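HcgC (Methanococcus maripaludis S2, PDB 5O4H) probably catalyses an S-adenosylmethionine-dependent methyl transfer in the biosynthesis of the FeGP cofactor of [Fe]-hydrogenase. Local coordinates at residues L131-P136 with D151-V156; I57-L62 with L81-I86; G49-G54 with G176-V181. All blocks are in the same frame, centred on the assembly; numbering follows the deposited sequence. Where two conformers were deposited one is given.

Contact 1: residues L131-P136 with D151-V156; sequences LIVEDP and DKRLCV. With SAH (S-adenosyl-L-homocysteine), chain Q.
Leu131 lays one methyl, CD2, against the backbone of the bend that carries Leu154, near Arg153 O, Leu154 CA and Cys155 N. With CG anti to the backbone N (chi1 169°), the branch leaves the strand toward this bend. CD2 ends 3.2 Å from Val156 O, its closest partner there. It lies 3.6 Å from a second carbonyl, Arg153 O. Val156 CG2 and Leu154 CD2 border the same methyl slightly farther off. The bend is an inverse gamma turn centred on Leu154, closed by a weak bond from Cys155 N to Arg153 O. Leu154 lies obliquely across Leu131 but runs past Val133 in the opposite direction; its CD2 touches Val133 CG2 at 3.7 Å. Arg153 stands at about a right angle to Val133, its CB at 4.1 Å from Val133 CG2. Beyond this greasy stem the extended arginine carries its guanidinium away to Asn149, Asp111 and Gly114 O, which gives the buried charge polar partners outside the contact. Strand 130-134 belongs to the parallel part of a Rossmann-like sheet, and its alternation separates two environments. Leu131 and Val133 face the segment 151-156, whereas Glu134 points away from it and accepts a hydrogen bond from the amino N of S-adenosyl-L-homocysteine at OE1, 2.9 Å. Glu134 OE2 forms a salt bridge with Lys29. The chemistry is therefore divided by strand face: mostly apolar contacts, the two carbonyls excepted, join sheet and turn, while opposite them a carboxylate shared by ligand ammonium and lysine probably helps fix the ligand's amino end.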
loop_
_atom_site.group_PDB
_atom_site.type_symbol
_atom_site.label_atom_id
_atom_site.label_comp_id
_atom_site.label_asym_id
_atom_site.label_seq_id
_atom_site.Cartn_x
_atom_site.Cartn_y
_atom_site.Cartn_z
ATOM N N LEU C 131 -28.430 -21.206 -18.249
ATOM C CA LEU C 131 -28.091 -19.822 -18.466
ATOM C C LEU C 131 -26.967 -19.489 -17.516
ATOM O O LEU C 131 -27.098 -19.746 -16.339
ATOM C CB LEU C 131 -29.261 -18.862 -18.196
ATOM C CG LEU C 131 -28.897 -17.373 -18.149
ATOM C CD1 LEU C 131 -28.370 -16.867 -19.501
ATOM C CD2 LEU C 131 -30.072 -16.567 -17.722
ATOM N N ILE C 132 -25.879 -18.908 -18.014
ATOM C CA ILE C 132 -24.747 -18.484 -17.193
ATOM C C ILE C 132 -24.534 -17.012 -17.503
ATOM O O ILE C 132 -24.419 -16.645 -18.667
ATOM C CB ILE C 132 -23.418 -19.249 -17.426
ATOM C CG1 ILE C 132 -23.590 -20.754 -17.189
ATOM C CG2 ILE C 132 -22.265 -18.677 -16.527
ATOM C CD1 ILE C 132 -22.415 -21.555 -17.644
ATOM N N VAL C 133 -24.466 -16.170 -16.474
ATOM C CA VAL C 133 -24.237 -14.740 -16.675
ATOM C C VAL C 133 -22.958 -14.415 -15.920
ATOM O O VAL C 133 -22.848 -14.755 -14.754
ATOM C CB VAL C 133 -25.410 -13.864 -16.174
ATOM C CG1 VAL C 133 -25.075 -12.375 -16.295
ATOM C CG2 VAL C 133 -26.683 -14.165 -16.958
ATOM N N GLU C 134 -22.006 -13.749 -16.561
ATOM C CA GLU C 134 -20.778 -13.371 -15.879
ATOM C C GLU C 134 -21.046 -12.123 -15.079
ATOM O O GLU C 134 -21.573 -11.134 -15.602
ATOM C CB GLU C 134 -19.614 -13.106 -16.847
ATOM C CG GLU C 134 -18.308 -12.826 -16.136
ATOM C CD GLU C 134 -17.039 -12.857 -16.959
ATOM O OE1 GLU C 134 -17.139 -12.773 -18.205
ATOM O OE2 GLU C 134 -15.939 -12.870 -16.351
ATOM N N ASP C 135 -20.671 -12.164 -13.808
ATOM C CA ASP C 135 -20.819 -11.049 -12.906
ATOM C C ASP C 135 -19.565 -10.191 -13.100
ATOM O O ASP C 135 -18.472 -10.659 -12.784
ATOM C CB ASP C 135 -20.924 -11.561 -11.461
ATOM C CG ASP C 135 -21.016 -10.493 -10.417
ATOM O OD1 ASP C 135 -21.058 -9.300 -10.794
ATOM O OD2 ASP C 135 -21.136 -10.850 -9.217
ATOM N N PRO C 136 -19.685 -8.949 -13.613
ATOM C CA PRO C 136 -18.483 -8.113 -13.816
ATOM C C PRO C 136 -17.925 -7.505 -12.547
ATOM O O PRO C 136 -16.833 -6.957 -12.565
ATOM C CB PRO C 136 -19.002 -7.027 -14.751
ATOM C CG PRO C 136 -20.419 -6.846 -14.340
ATOM C CD PRO C 136 -20.901 -8.229 -14.043
ATOM N N ASP C 151 -28.213 -9.593 -11.792
ATOM C CA ASP C 151 -29.385 -10.307 -11.271
ATOM C C ASP C 151 -30.590 -10.196 -12.203
ATOM O O ASP C 151 -31.317 -11.180 -12.353
ATOM C CB ASP C 151 -29.707 -9.863 -9.840
ATOM C CG ASP C 151 -28.627 -10.241 -8.840
ATOM O OD1 ASP C 151 -28.015 -11.330 -9.003
ATOM O OD2 ASP C 151 -28.356 -9.429 -7.937
ATOM N N LYS C 152 -30.779 -9.054 -12.860
ATOM C CA LYS C 152 -31.901 -8.883 -13.799
ATOM C C LYS C 152 -31.687 -9.724 -15.063
ATOM O O LYS C 152 -32.650 -10.125 -15.697
ATOM C CB LYS C 152 -32.095 -7.416 -14.172
ATOM C CG LYS C 152 -32.616 -6.600 -12.997
ATOM C CD LYS C 152 -32.809 -5.146 -13.357
ATOM C CE LYS C 152 -33.276 -4.333 -12.171
ATOM N NZ LYS C 152 -33.431 -2.897 -12.516
ATOM N N ARG C 153 -30.442 -10.002 -15.433
ATOM C CA ARG C 153 -30.147 -10.820 -16.616
ATOM C C ARG C 153 -30.391 -12.290 -16.368
ATOM O O ARG C 153 -30.580 -13.029 -17.330
ATOM C CB ARG C 153 -28.701 -10.639 -17.070
ATOM C CG ARG C 153 -28.419 -9.261 -17.569
ATOM C CD ARG C 153 -26.988 -9.132 -18.070
ATOM N NE ARG C 153 -26.537 -7.751 -17.973
ATOM C CZ ARG C 153 -25.425 -7.255 -18.498
ATOM N NH1 ARG C 153 -24.608 -8.029 -19.194
ATOM N NH2 ARG C 153 -25.124 -5.977 -18.338
ATOM N N LEU C 154 -30.383 -12.730 -15.110
ATOM C CA LEU C 154 -30.624 -14.139 -14.772
ATOM C C LEU C 154 -32.161 -14.313 -14.745
ATOM O O LEU C 154 -32.739 -14.520 -13.688
ATOM C CB LEU C 154 -30.037 -14.483 -13.374
ATOM C CG LEU C 154 -28.627 -15.028 -13.195
ATOM C CD1 LEU C 154 -28.540 -15.740 -11.831
ATOM C CD2 LEU C 154 -28.242 -16.059 -14.242
ATOM N N CYS C 155 -32.819 -14.231 -15.909
ATOM C CA CYS C 155 -34.273 -14.309 -16.001
ATOM C C CYS C 155 -34.834 -15.509 -16.752
ATOM O O CYS C 155 -36.058 -15.618 -16.852
ATOM C CB CYS C 155 -34.774 -13.003 -16.613
ATOM S SG CYS C 155 -34.101 -12.660 -18.256
ATOM N N VAL C 156 -33.989 -16.405 -17.285
ATOM C CA VAL C 156 -34.455 -17.599 -18.014
ATOM C C VAL C 156 -33.534 -18.751 -17.675
ATOM O O VAL C 156 -32.480 -18.541 -17.077
ATOM C CB VAL C 156 -34.508 -17.392 -19.555
ATOM C CG1 VAL C 156 -35.519 -16.323 -19.923
ATOM C CG2 VAL C 156 -33.130 -17.079 -20.140
HETATM N N SAH Q . -16.257 -10.335 -19.463
HETATM C CA SAH Q . -15.171 -10.162 -20.486
HETATM C CB SAH Q . -15.076 -8.675 -20.861
HETATM C CG SAH Q . -16.339 -8.241 -21.581
HETATM S SD SAH Q . -16.093 -6.775 -22.534
HETATM C C SAH Q . -13.823 -10.598 -19.946
HETATM O O SAH Q . -13.684 -10.782 -18.710
HETATM O OXT SAH Q . -12.869 -10.763 -20.732
HETATM C "C5'" SAH Q . -17.635 -6.683 -23.401
HETATM C "C4'" SAH Q . -17.602 -7.612 -24.635
HETATM O "O4'" SAH Q . -18.954 -7.836 -25.052
HETATM C "C3'" SAH Q . -16.954 -6.908 -25.829
HETATM O "O3'" SAH Q . -16.522 -7.926 -26.752
HETATM C "C2'" SAH Q . -18.134 -6.130 -26.424
HETATM O "O2'" SAH Q . -17.988 -5.823 -27.809
HETATM C "C1'" SAH Q . -19.256 -7.148 -26.275
HETATM N N9 SAH Q . -20.608 -6.577 -26.101
HETATM C C8 SAH Q . -20.964 -5.465 -25.415
HETATM N N7 SAH Q . -22.323 -5.328 -25.470
HETATM C C5 SAH Q . -22.821 -6.361 -26.158
HETATM C C6 SAH Q . -24.168 -6.826 -26.554
HETATM N N6 SAH Q . -25.248 -6.097 -26.205
HETATM N N1 SAH Q . -24.270 -7.971 -27.263
HETATM C C2 SAH Q . -23.185 -8.698 -27.629
HETATM N N3 SAH Q . -21.932 -8.327 -27.297
HETATM C C4 SAH Q . -21.694 -7.190 -26.577
#

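Contact 2: residues I57-L62 with L81-I86; sequences IAYSLL and LFNDGI
Tyr59 and Phe82 meet where the helix 54-61, the crossover helix of a Rossmann-type beta-alpha-beta unit between strands 42-48 and 65-72, is covered by the loop leading to strand 87-90. Phe82 CE1 lies over one face of the Tyr59 ring, but the planes are inclined at 46° with centroids 5.4 Å apart, so the pair is oblique. Asn83 approaches the same ring differently: its ND2 sits at the edge, in the ring plane, 3.8 Å from Tyr59 CD1. Tyr59 has CG anti to its own N (chi1 159°), which turns the ring out of the helix toward both neighbours. Three residues on, Leu62 CD1 packs on Asn83 OD1 at 3.4 Å. Ile86 fills the inner side, with CG2 4.0 Å from Ala58 CB and CD1 3.7 Å from Tyr59 N. Further out, Ile70 of strand 65-72 backs both Ala58 and Ile86, Ser55 and Tyr56 support Phe82, and the ring of Tyr56 also meets that of Tyr59. What positions the loop side is an Asx turn: Gly85 N donates to Asn83 OD1 at 2.8 Å, with the N-H bent to 143° at the hydrogen. A leucine in place of Asn83 would probably leave Gly85 N without this acceptor and let the turn shift against Leu62 and the tyrosine edge. A type I beta turn from Asn83 to Ile86 overlaps it, Ile86 N bonding to Asn83 O. The turn as built has room only for glycine at its third position: a beta carbon on Gly85 would clash with Asn83 OD1, 2.7 Å away.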
loop_
_atom_site.group_PDB
_atom_site.type_symbol
_atom_site.label_atom_id
_atom_site.label_comp_id
_atom_site.label_asym_id
_atom_site.label_seq_id
_atom_site.Cartn_x
_atom_site.Cartn_y
_atom_site.Cartn_z
ATOM N N ILE C 57 -13.608 -19.449 -24.213
ATOM C CA ILE C 57 -14.774 -20.105 -23.624
ATOM C C ILE C 57 -15.557 -20.785 -24.743
ATOM O O ILE C 57 -15.908 -21.949 -24.588
ATOM C CB ILE C 57 -15.621 -19.128 -22.787
ATOM C CG1 ILE C 57 -14.875 -18.840 -21.453
ATOM C CG2 ILE C 57 -17.017 -19.703 -22.516
ATOM C CD1 ILE C 57 -15.381 -17.672 -20.655
ATOM N N ALA C 58 -15.822 -20.082 -25.862
ATOM C CA ALA C 58 -16.555 -20.668 -26.997
ATOM C C ALA C 58 -15.807 -21.898 -27.520
ATOM O O ALA C 58 -16.420 -22.932 -27.777
ATOM C CB ALA C 58 -16.718 -19.650 -28.106
ATOM N N TYR C 59 -14.488 -21.793 -27.669
ATOM C CA TYR C 59 -13.674 -22.923 -28.117
ATOM C C TYR C 59 -13.861 -24.118 -27.146
ATOM O O TYR C 59 -14.020 -25.246 -27.606
ATOM C CB TYR C 59 -12.178 -22.531 -28.198
ATOM C CG TYR C 59 -11.254 -23.726 -28.159
ATOM C CD1 TYR C 59 -10.972 -24.443 -29.318
ATOM C CD2 TYR C 59 -10.677 -24.155 -26.970
ATOM C CE1 TYR C 59 -10.132 -25.556 -29.289
ATOM C CE2 TYR C 59 -9.842 -25.267 -26.927
ATOM C CZ TYR C 59 -9.569 -25.965 -28.092
ATOM O OH TYR C 59 -8.742 -27.066 -28.078
ATOM N N SER C 60 -13.847 -23.865 -25.819
ATOM C CA SER C 60 -13.999 -24.917 -24.816
ATOM C C SER C 60 -15.357 -25.645 -24.872
ATOM O O SER C 60 -15.452 -26.779 -24.403
ATOM C CB SER C 60 -13.700 -24.390 -23.411
ATOM O OG SER C 60 -14.742 -23.622 -22.834
ATOM N N LEU C 61 -16.385 -25.016 -25.434
ATOM C CA LEU C 61 -17.710 -25.613 -25.541
ATOM C C LEU C 61 -17.879 -26.507 -26.765
ATOM O O LEU C 61 -18.857 -27.258 -26.831
ATOM C CB LEU C 61 -18.754 -24.519 -25.637
ATOM C CG LEU C 61 -18.874 -23.564 -24.466
ATOM C CD1 LEU C 61 -19.830 -22.468 -24.799
ATOM C CD2 LEU C 61 -19.309 -24.265 -23.207
ATOM N N LEU C 62 -16.953 -26.431 -27.737
ATOM C CA LEU C 62 -17.046 -27.230 -28.959
ATOM C C LEU C 62 -17.142 -28.727 -28.724
ATOM O O LEU C 62 -17.824 -29.397 -29.485
ATOM C CB LEU C 62 -15.857 -26.941 -29.892
ATOM C CG LEU C 62 -15.791 -25.576 -30.533
ATOM C CD1 LEU C 62 -14.464 -25.389 -31.241
ATOM C CD2 LEU C 62 -16.936 -25.367 -31.504
ATOM N N LEU C 81 -11.486 -14.824 -32.856
ATOM C CA LEU C 81 -11.807 -16.247 -32.815
ATOM C C LEU C 81 -10.671 -16.964 -33.530
ATOM O O LEU C 81 -10.284 -16.558 -34.620
ATOM C CB LEU C 81 -13.140 -16.540 -33.507
ATOM C CG LEU C 81 -14.372 -15.859 -32.902
ATOM C CD1 LEU C 81 -15.625 -16.366 -33.583
ATOM C CD2 LEU C 81 -14.483 -16.100 -31.396
ATOM N N PHE C 82 -10.143 -18.026 -32.914
ATOM C CA PHE C 82 -9.023 -18.814 -33.459
ATOM C C PHE C 82 -9.429 -20.208 -33.935
ATOM O O PHE C 82 -8.555 -21.003 -34.265
ATOM C CB PHE C 82 -7.894 -18.918 -32.409
ATOM C CG PHE C 82 -8.307 -19.518 -31.079
ATOM C CD1 PHE C 82 -8.372 -20.898 -30.906
ATOM C CD2 PHE C 82 -8.627 -18.704 -29.999
ATOM C CE1 PHE C 82 -8.761 -21.446 -29.685
ATOM C CE2 PHE C 82 -9.013 -19.258 -28.780
ATOM C CZ PHE C 82 -9.078 -20.626 -28.636
ATOM N N ASN C 83 -10.729 -20.511 -33.964
ATOM C CA ASN C 83 -11.217 -21.815 -34.396
ATOM C C ASN C 83 -12.364 -21.577 -35.350
ATOM O O ASN C 83 -13.332 -20.905 -34.989
ATOM C CB ASN C 83 -11.663 -22.645 -33.190
ATOM C CG ASN C 83 -11.944 -24.093 -33.517
ATOM O OD1 ASN C 83 -12.943 -24.421 -34.159
ATOM N ND2 ASN C 83 -11.077 -25.000 -33.103
ATOM N N ASP C 84 -12.263 -22.132 -36.572
ATOM C CA ASP C 84 -13.299 -21.977 -37.591
ATOM C C ASP C 84 -14.602 -22.729 -37.249
ATOM O O ASP C 84 -15.621 -22.508 -37.907
ATOM C CB ASP C 84 -12.760 -22.358 -38.975
ATOM C CG ASP C 84 -11.722 -21.406 -39.553
ATOM O OD1 ASP C 84 -11.808 -20.189 -39.272
ATOM O OD2 ASP C 84 -10.887 -21.861 -40.364
ATOM N N GLY C 85 -14.567 -23.595 -36.233
ATOM C CA GLY C 85 -15.733 -24.331 -35.779
ATOM C C GLY C 85 -16.717 -23.445 -35.032
ATOM O O GLY C 85 -17.896 -23.798 -34.911
ATOM N N ILE C 86 -16.250 -22.295 -34.519
ATOM C CA ILE C 86 -17.115 -21.350 -33.799
ATOM C C ILE C 86 -17.796 -20.451 -34.847
ATOM O O ILE C 86 -17.107 -19.905 -35.707
ATOM C CB ILE C 86 -16.293 -20.470 -32.823
ATOM C CG1 ILE C 86 -15.532 -21.320 -31.779
ATOM C CG2 ILE C 86 -17.205 -19.472 -32.103
ATOM C CD1 ILE C 86 -14.321 -20.629 -31.228
#

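Contact 3: residues G49-G54 with G176-V181; sequences GAYLSG and GTMTLV. With SAH (S-adenosyl-L-homocysteine), chain Q.
Leu52 and Thr177 cross at about a right angle, CD2 against CG2 at 3.8 Å, and beside this apolar touch their backbones close on the carboxylate of S-adenosyl-L-homocysteine. This is the closely bonded side. Leu52 N, at 2.9 Å and 161°, and Ser53 N both donate to OXT, while Thr177 N gives a 2.9 Å bond to the other oxygen, O. Thr177 OG1 lies 3.0 Å from OXT and 3.1 Å from O; which of them takes its proton is not settled, and Lys29 NZ bonds to the same hydroxyl. A chi1 of -55° places OG1 alongside Thr177's own N, so both groups face the carboxylate while CG2 is left for Leu52. A cis peptide links Tyr51 to Leu52, and Leu52 CB sits over the centre of the Tyr51 ring; the ligand SD lies at that ring's edge, and Tyr51 N bonds to the ribose O3'. The less certain side, though equally buried, is Met178: it was deposited in two conformers, so the close approaches of one to Leu52 CD2 and Tyr51 OH are doubtful. At this ligand site, the loop after strand 42-48 of the Rossmann-type sheet and the N-terminal end of helix 177-193 form a cradle of N-H groups for an anion, whose charge the helix end and Lys29 are likely to stabilise.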
loop_
_atom_site.group_PDB
_atom_site.type_symbol
_atom_site.label_atom_id
_atom_site.label_comp_id
_atom_site.label_asym_id
_atom_site.label_seq_id
_atom_site.Cartn_x
_atom_site.Cartn_y
_atom_site.Cartn_z
ATOM N N GLY C 49 -20.359 -11.845 -26.222
ATOM C CA GLY C 49 -19.111 -11.183 -25.828
ATOM C C GLY C 49 -17.868 -11.974 -26.167
ATOM O O GLY C 49 -17.494 -12.888 -25.430
ATOM N N ALA C 50 -17.224 -11.625 -27.279
ATOM C CA ALA C 50 -16.021 -12.297 -27.754
ATOM C C ALA C 50 -14.755 -11.884 -27.018
ATOM O O ALA C 50 -13.885 -12.718 -26.802
ATOM C CB ALA C 50 -15.850 -12.038 -29.242
ATOM N N TYR C 51 -14.625 -10.614 -26.658
ATOM C CA TYR C 51 -13.459 -10.122 -25.953
ATOM C C TYR C 51 -13.718 -10.211 -24.450
ATOM O O TYR C 51 -14.792 -9.814 -24.035
ATOM C CB TYR C 51 -13.155 -8.683 -26.372
ATOM C CG TYR C 51 -12.132 -7.956 -25.523
ATOM C CD1 TYR C 51 -12.514 -7.267 -24.382
ATOM C CD2 TYR C 51 -10.798 -7.916 -25.893
ATOM C CE1 TYR C 51 -11.586 -6.587 -23.603
ATOM C CE2 TYR C 51 -9.862 -7.241 -25.124
ATOM C CZ TYR C 51 -10.263 -6.563 -23.988
ATOM O OH TYR C 51 -9.337 -5.887 -23.243
ATOM N N LEU C 52 -12.782 -10.674 -23.610
ATOM C CA LEU C 52 -11.466 -11.225 -23.925
ATOM C C LEU C 52 -11.529 -12.740 -23.735
ATOM O O LEU C 52 -10.954 -13.481 -24.518
ATOM C CB LEU C 52 -10.397 -10.597 -23.020
ATOM C CG LEU C 52 -8.950 -11.024 -23.248
ATOM C CD1 LEU C 52 -8.581 -11.030 -24.704
ATOM C CD2 LEU C 52 -8.001 -10.132 -22.479
ATOM N N SER C 53 -12.226 -13.216 -22.702
ATOM C CA SER C 53 -12.346 -14.658 -22.433
ATOM C C SER C 53 -13.335 -15.398 -23.328
ATOM O O SER C 53 -13.281 -16.627 -23.397
ATOM C CB SER C 53 -12.741 -14.897 -20.974
ATOM O OG SER C 53 -13.705 -13.908 -20.589
ATOM N N GLY C 54 -14.237 -14.680 -23.973
ATOM C CA GLY C 54 -15.249 -15.293 -24.830
ATOM C C GLY C 54 -14.741 -16.219 -25.894
ATOM O O GLY C 54 -15.315 -17.287 -26.113
ATOM N N GLY C 176 -13.185 -8.602 -14.883
ATOM C CA GLY C 176 -12.758 -8.563 -16.272
ATOM C C GLY C 176 -11.369 -9.131 -16.437
ATOM O O GLY C 176 -10.473 -8.827 -15.656
ATOM N N THR C 177 -11.182 -9.975 -17.445
ATOM C CA THR C 177 -9.878 -10.606 -17.679
ATOM C C THR C 177 -8.725 -9.619 -17.713
ATOM O O THR C 177 -7.740 -9.811 -17.011
ATOM C CB THR C 177 -9.929 -11.399 -18.977
ATOM O OG1 THR C 177 -11.007 -12.314 -18.890
ATOM C CG2 THR C 177 -8.635 -12.145 -19.281
ATOM N N MET C 178 -8.837 -8.575 -18.513
ATOM C CA MET C 178 -7.710 -7.595 -18.599
ATOM C C MET C 178 -7.535 -6.807 -17.315
ATOM O O MET C 178 -6.385 -6.510 -17.015
ATOM C CB MET C 178 -7.725 -6.638 -19.818
ATOM C CG MET C 178 -7.083 -7.149 -21.156
ATOM S SD MET C 178 -5.601 -8.258 -21.356
ATOM C CE MET C 178 -4.313 -7.241 -20.808
ATOM N N THR C 179 -8.593 -6.478 -16.530
ATOM C CA THR C 179 -8.460 -5.762 -15.240
ATOM C C THR C 179 -7.667 -6.672 -14.299
ATOM O O THR C 179 -6.764 -6.200 -13.587
ATOM C CB THR C 179 -9.834 -5.507 -14.540
ATOM O OG1 THR C 179 -10.545 -4.554 -15.295
ATOM C CG2 THR C 179 -9.725 -4.974 -13.085
ATOM N N LEU C 180 -8.003 -7.959 -14.291
ATOM C CA LEU C 180 -7.306 -8.921 -13.411
ATOM C C LEU C 180 -5.842 -9.031 -13.798
ATOM O O LEU C 180 -4.982 -9.081 -12.935
ATOM C CB LEU C 180 -7.977 -10.285 -13.440
ATOM C CG LEU C 180 -9.367 -10.369 -12.818
ATOM C CD1 LEU C 180 -9.996 -11.676 -13.126
ATOM C CD2 LEU C 180 -9.323 -10.203 -11.334
ATOM N N VAL C 181 -5.544 -9.053 -15.095
ATOM C CA VAL C 181 -4.155 -9.139 -15.573
ATOM C C VAL C 181 -3.394 -7.886 -15.146
ATOM O O VAL C 181 -2.290 -7.987 -14.619
ATOM C CB VAL C 181 -4.144 -9.343 -17.101
ATOM C CG1 VAL C 181 -2.749 -9.152 -17.695
ATOM C CG2 VAL C 181 -4.676 -10.725 -17.442
HETATM N N SAH Q . -16.257 -10.335 -19.463
HETATM C CA SAH Q . -15.171 -10.162 -20.486
HETATM C CB SAH Q . -15.076 -8.675 -20.861
HETATM C CG SAH Q . -16.339 -8.241 -21.581
HETATM S SD SAH Q . -16.093 -6.775 -22.534
HETATM C C SAH Q . -13.823 -10.598 -19.946
HETATM O O SAH Q . -13.684 -10.782 -18.710
HETATM O OXT SAH Q . -12.869 -10.763 -20.732
HETATM C "C5'" SAH Q . -17.635 -6.683 -23.401
HETATM C "C4'" SAH Q . -17.602 -7.612 -24.635
HETATM O "O4'" SAH Q . -18.954 -7.836 -25.052
HETATM C "C3'" SAH Q . -16.954 -6.908 -25.829
HETATM O "O3'" SAH Q . -16.522 -7.926 -26.752
HETATM C "C2'" SAH Q . -18.134 -6.130 -26.424
HETATM O "O2'" SAH Q . -17.988 -5.823 -27.809
HETATM C "C1'" SAH Q . -19.256 -7.148 -26.275
HETATM N N9 SAH Q . -20.608 -6.577 -26.101
HETATM C C8 SAH Q . -20.964 -5.465 -25.415
HETATM N N7 SAH Q . -22.323 -5.328 -25.470
HETATM C C5 SAH Q . -22.821 -6.361 -26.158
HETATM C C6 SAH Q . -24.168 -6.826 -26.554
HETATM N N6 SAH Q . -25.248 -6.097 -26.205
HETATM N N1 SAH Q . -24.270 -7.971 -27.263
HETATM C C2 SAH Q . -23.185 -8.698 -27.629
HETATM N N3 SAH Q . -21.932 -8.327 -27.297
HETATM C C4 SAH Q . -21.694 -7.190 -26.577
#

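How the contacts relate
From the N terminus, strand 42-48 runs into the loop 49-54, where contact 3 opens. Helix 54-61 follows directly; contact 2 starts on it and closes at 81-86, tying that helix to the loop before strand 87-90, the outermost strand. The chain then passes through strand 108-111 to strand 130-134, where contact 1 begins. After helix 142-147 it closes at 151-156, tying the strand to helix 150-153 and the turn after it. Strand 159-167 leads on to helix 177-193, whose start closes contact 3 against the loop after strand 42-48. Contacts 2 and 1 thus follow in series, both enclosed by contact 3, and none cross. Contacts 1 and 3, centres about 17 Å apart, share the ligand.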